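Local atomic coordinates of CalS11 (Micromonospora echinospora, PDB entry 3TOS), a protein that probably transfers a methyl group from S-adenosyl-L-methionine to a hydroxyl group during the biosynthesis of the antibiotic calicheamicin. Residues Leu62-Gln65 / Val66-Val69; Thr20-Thr23 / Gln24-Lys28. All coordinates share one frame; numbering follows the deposited sequence.

Overall arrangement
Contact 1 lies at the C-terminal end of helix 50-65 and in the loop that leads to strand 72-76. Contact 2 lies within helix 17-31, the preceding helix in the chain. Their centres are 34 Å apart, their nearest atoms are about 22 Å apart, and they do not touch. Neither one touches the bound ligands. The side chain of Leu-62 in contact 1 is about 11 Å from both S-adenosyl-L-homocysteine and the sodium ion. The side chain of Thr-23 in contact 2 is about 11 Å from a bound glutamate and about 13 Å from S-adenosyl-L-homocysteine. Each contact also meets a different neighbouring subunit.

Contact 1: Leu62-Gln65 / Val66-Val69; sequences LYRQ and VLDV
Tyr-63 and Leu-67 meet where helix 50-65 gives way to the loop before strand 72-76 of the Rossmann-like methyltransferase fold. The two side chains cross at about a right angle. Leu-67 CD2 comes to 3.4 Å from Tyr-63 CE1, approaching the ring obliquely. The ring reaches this methyl because CG of Tyr-63 is anti to the backbone N (chi1 -164°). Val-66 adds a looser contact, with CG2 4.3 Å from Tyr-63 CD1. Val-66 CG2 also comes to 3.4 Å from Tyr-63 O.

The backbone closes the turn with its own bonds. Val-66 N donates to Tyr-63 O at 3.0 Å, an i to i+3 bond, from above the carbonyl plane. The chain then folds into a type I beta turn from Val-66 to Val-69, in which Val-69 N donates to Val-66 O.

On the polar side, two waters link the carbonyls of Arg-64 and Gln-65 to the carboxylate of Asp-68. Water 1 lies 2.7 Å from Arg-64 O and makes a weak bond to Asp-68 OD1. Water 2 lies 2.8 Å from Gln-65 O and also reaches OD1. Gln-65 O and Asp-68 OD1 are both acceptors and stay 3.8 Å apart, bridged by water 2.

The second shell fixes the polar ends. Tyr-63 OH bonds Glu-95, Gln-65 NE2 bonds Tyr-252 OH, and Arg-64 NE forms a salt bridge with Asp-60. Leu-62 and Val-66 pack on strands 183-188 and 211-215, while Tyr-63 and Leu-67 face helix 82-94. Asp-68 and Val-69 also pack on Arg-242 of the second subunit. Asp-68 CG lies between its backbone N and carbonyl carbon (chi1 64°), which turns OD1 back toward the Arg-64 and Gln-65 carbonyls, 2.8 Å from water 2.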
# COMPACT_ATOMS: atom_id res chain seq x y z
N LEU B 62 19.15 1.53 -13.86
CA LEU B 62 20.19 1.32 -12.81
C LEU B 62 20.54 2.64 -12.13
O LEU B 62 20.61 2.71 -10.87
CB LEU B 62 21.47 0.72 -13.40
CG LEU B 62 21.29 -0.68 -14.01
CD1 LEU B 62 22.63 -1.08 -14.62
CD2 LEU B 62 20.90 -1.79 -12.95
N TYR B 63 20.68 3.71 -12.91
CA TYR B 63 21.04 5.00 -12.33
C TYR B 63 19.95 5.47 -11.37
O TYR B 63 20.20 5.96 -10.27
CB TYR B 63 21.27 6.03 -13.44
CG TYR B 63 22.02 7.31 -13.04
CD1 TYR B 63 21.99 7.82 -11.73
CD2 TYR B 63 22.86 7.93 -13.92
CE1 TYR B 63 22.68 8.94 -11.37
CE2 TYR B 63 23.58 9.05 -13.54
CZ TYR B 63 23.43 9.59 -12.32
OH TYR B 63 24.17 10.72 -12.02
N ARG B 64 18.69 5.35 -11.79
CA ARG B 64 17.60 5.77 -10.91
C ARG B 64 17.59 5.03 -9.57
O ARG B 64 17.17 5.59 -8.57
CB ARG B 64 16.25 5.60 -11.61
CG ARG B 64 16.03 6.68 -12.67
CD ARG B 64 14.61 6.58 -13.22
NE ARG B 64 14.39 5.43 -14.10
CZ ARG B 64 13.64 4.36 -13.83
NH1 ARG B 64 13.05 4.21 -12.65
NH2 ARG B 64 13.53 3.39 -14.75
N GLN B 65 18.09 3.81 -9.56
CA GLN B 65 18.12 3.04 -8.30
C GLN B 65 19.17 3.50 -7.31
O GLN B 65 19.06 3.14 -6.13
CB GLN B 65 18.30 1.53 -8.55
CG GLN B 65 16.96 0.97 -9.12
CD GLN B 65 16.90 -0.56 -9.18
OE1 GLN B 65 17.32 -1.24 -8.26
NE2 GLN B 65 16.39 -1.08 -10.28
N VAL B 66 20.15 4.32 -7.75
CA VAL B 66 21.18 4.81 -6.82
C VAL B 66 21.14 6.34 -6.62
O VAL B 66 22.07 6.95 -6.06
CB VAL B 66 22.62 4.37 -7.29
CG1 VAL B 66 22.72 2.83 -7.41
CG2 VAL B 66 23.04 5.06 -8.62
N LEU B 67 20.04 6.98 -7.02
CA LEU B 67 19.94 8.43 -6.83
C LEU B 67 19.93 8.76 -5.32
O LEU B 67 20.27 9.88 -4.95
CB LEU B 67 18.64 8.95 -7.49
CG LEU B 67 18.84 9.00 -9.02
CD1 LEU B 67 17.54 9.51 -9.59
CD2 LEU B 67 20.05 9.91 -9.51
N ASP B 68 19.58 7.80 -4.46
CA ASP B 68 19.65 8.05 -3.01
C ASP B 68 20.81 7.28 -2.37
O ASP B 68 20.78 7.03 -1.17
CB ASP B 68 18.30 7.70 -2.29
CG ASP B 68 17.94 6.22 -2.39
OD1 ASP B 68 18.61 5.46 -3.15
OD2 ASP B 68 16.94 5.83 -1.72
N VAL B 69 21.84 6.91 -3.15
CA VAL B 69 23.00 6.23 -2.60
C VAL B 69 24.24 7.14 -2.87
O VAL B 69 24.42 7.64 -3.97
CB VAL B 69 23.21 4.86 -3.25
CG1 VAL B 69 24.47 4.16 -2.66
CG2 VAL B 69 21.94 3.99 -3.07
O HOH W 1 17.14 5.93 -5.86
O HOH W 2 16.90 3.67 -4.46

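Contact 2: Thr20-Thr23 / Gln24-Lys28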
# COMPACT_ATOMS: atom_id res chain seq x y z
N THR B 20 20.60 -6.93 -38.60
CA THR B 20 21.75 -6.46 -39.36
C THR B 20 21.28 -5.41 -40.38
O THR B 20 21.90 -4.37 -40.57
CB THR B 20 22.43 -7.64 -40.08
OG1 THR B 20 23.05 -8.51 -39.11
CG2 THR B 20 23.54 -7.15 -41.03
N GLU B 21 20.17 -5.70 -41.07
CA GLU B 21 19.58 -4.76 -42.06
C GLU B 21 19.18 -3.45 -41.47
O GLU B 21 19.53 -2.36 -42.01
CB GLU B 21 18.36 -5.42 -42.71
CG GLU B 21 17.70 -4.64 -43.84
CD GLU B 21 18.65 -4.45 -45.10
OE1 GLU B 21 19.66 -5.21 -45.28
OE2 GLU B 21 18.37 -3.55 -45.92
N THR B 22 18.53 -3.50 -40.29
CA THR B 22 18.15 -2.25 -39.62
C THR B 22 19.41 -1.40 -39.31
O THR B 22 19.44 -0.22 -39.59
CB THR B 22 17.36 -2.51 -38.32
OG1 THR B 22 16.06 -2.96 -38.65
CG2 THR B 22 17.24 -1.23 -37.46
N THR B 23 20.42 -2.05 -38.74
CA THR B 23 21.63 -1.39 -38.34
C THR B 23 22.32 -0.74 -39.53
O THR B 23 22.70 0.43 -39.50
CB THR B 23 22.58 -2.36 -37.66
OG1 THR B 23 21.90 -2.99 -36.56
CG2 THR B 23 23.79 -1.64 -37.09
N GLN B 24 22.46 -1.51 -40.61
CA GLN B 24 23.14 -1.00 -41.80
C GLN B 24 22.33 0.11 -42.46
O GLN B 24 22.91 1.09 -42.95
CB GLN B 24 23.41 -2.14 -42.80
CG GLN B 24 24.53 -3.06 -42.28
CD GLN B 24 24.69 -4.28 -43.10
OE1 GLN B 24 23.85 -4.57 -43.97
NE2 GLN B 24 25.77 -5.01 -42.85
N ARG B 25 21.01 -0.05 -42.52
CA ARG B 25 20.15 1.01 -43.08
C ARG B 25 20.27 2.31 -42.30
O ARG B 25 20.39 3.35 -42.90
CB ARG B 25 18.69 0.60 -43.12
CG ARG B 25 18.40 -0.43 -44.25
CD ARG B 25 16.92 -0.62 -44.28
NE ARG B 25 16.48 -1.67 -45.15
CZ ARG B 25 15.20 -2.00 -45.38
NH1 ARG B 25 14.21 -1.21 -44.93
NH2 ARG B 25 14.92 -3.12 -46.09
N LEU B 26 20.15 2.25 -40.97
CA LEU B 26 20.24 3.45 -40.16
C LEU B 26 21.60 4.08 -40.24
O LEU B 26 21.68 5.29 -40.18
CB LEU B 26 19.87 3.17 -38.71
CG LEU B 26 18.40 2.81 -38.49
CD1 LEU B 26 18.18 2.39 -37.05
CD2 LEU B 26 17.40 3.92 -38.89
N THR B 27 22.68 3.29 -40.35
CA THR B 27 24.00 3.87 -40.54
C THR B 27 24.05 4.72 -41.82
O THR B 27 24.57 5.87 -41.81
CB THR B 27 25.07 2.74 -40.63
OG1 THR B 27 25.10 2.03 -39.36
CG2 THR B 27 26.46 3.32 -40.94
N LYS B 28 23.55 4.16 -42.91
CA LYS B 28 23.54 4.90 -44.18
C LYS B 28 22.66 6.15 -44.04
O LYS B 28 23.06 7.25 -44.49
CB LYS B 28 23.05 3.99 -45.33
CG LYS B 28 23.33 4.65 -46.70
CD LYS B 28 23.07 3.78 -47.94
CE LYS B 28 23.35 4.54 -49.29
NZ LYS B 28 22.84 3.79 -50.51
O HOH W 3 21.82 -6.38 -44.47
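Glu-21 and Arg-25 form an i to i+4 salt bridge on one side of helix 17-31. Arg-25 NE donates to Glu-21 OE2 at 2.8 Å, with an N-H...O angle of 159°. OE2 uses its anti lone pair and sits at the guanidinium edge, in its plane. The carboxylate plane stands 85° from that of the guanidinium. The bend in Glu-21 at chi2 (64°) brings the carboxylate to the extended arginine. A leucine in place of Arg-25 would probably leave the Glu-21 carboxylate without its charged mate and freer to turn.

Water continues the polar chain. Water 3 donates to Glu-21 OE1 at 2.6 Å and to Gln-24 OE1 at 2.8 Å.

Backbone bonds of the alpha-helix run from Gln-24 N, Arg-25 N, Leu-26 N and Thr-27 N to the carbonyls four residues earlier. Thr-23 O takes a second bond from Thr-27 OG1 at 2.9 Å. The hydroxyl and the amide of Thr-27 reach this oxygen from opposite faces of its carbonyl plane.

Van der Waals contacts run side by side. Thr-22 CG2 lies 3.8 Å from Leu-26 CD1, and Thr-20 CG2 lies 3.6 Å from Gln-24 NE2.

Arg-49, in the loop before helix 50-65, packs against Thr-22, Thr-23 and Leu-26. Helix 136-148 of the third subunit meets Arg-25 through Ala-146, whose carbonyl also bonds Thr-22 OG1.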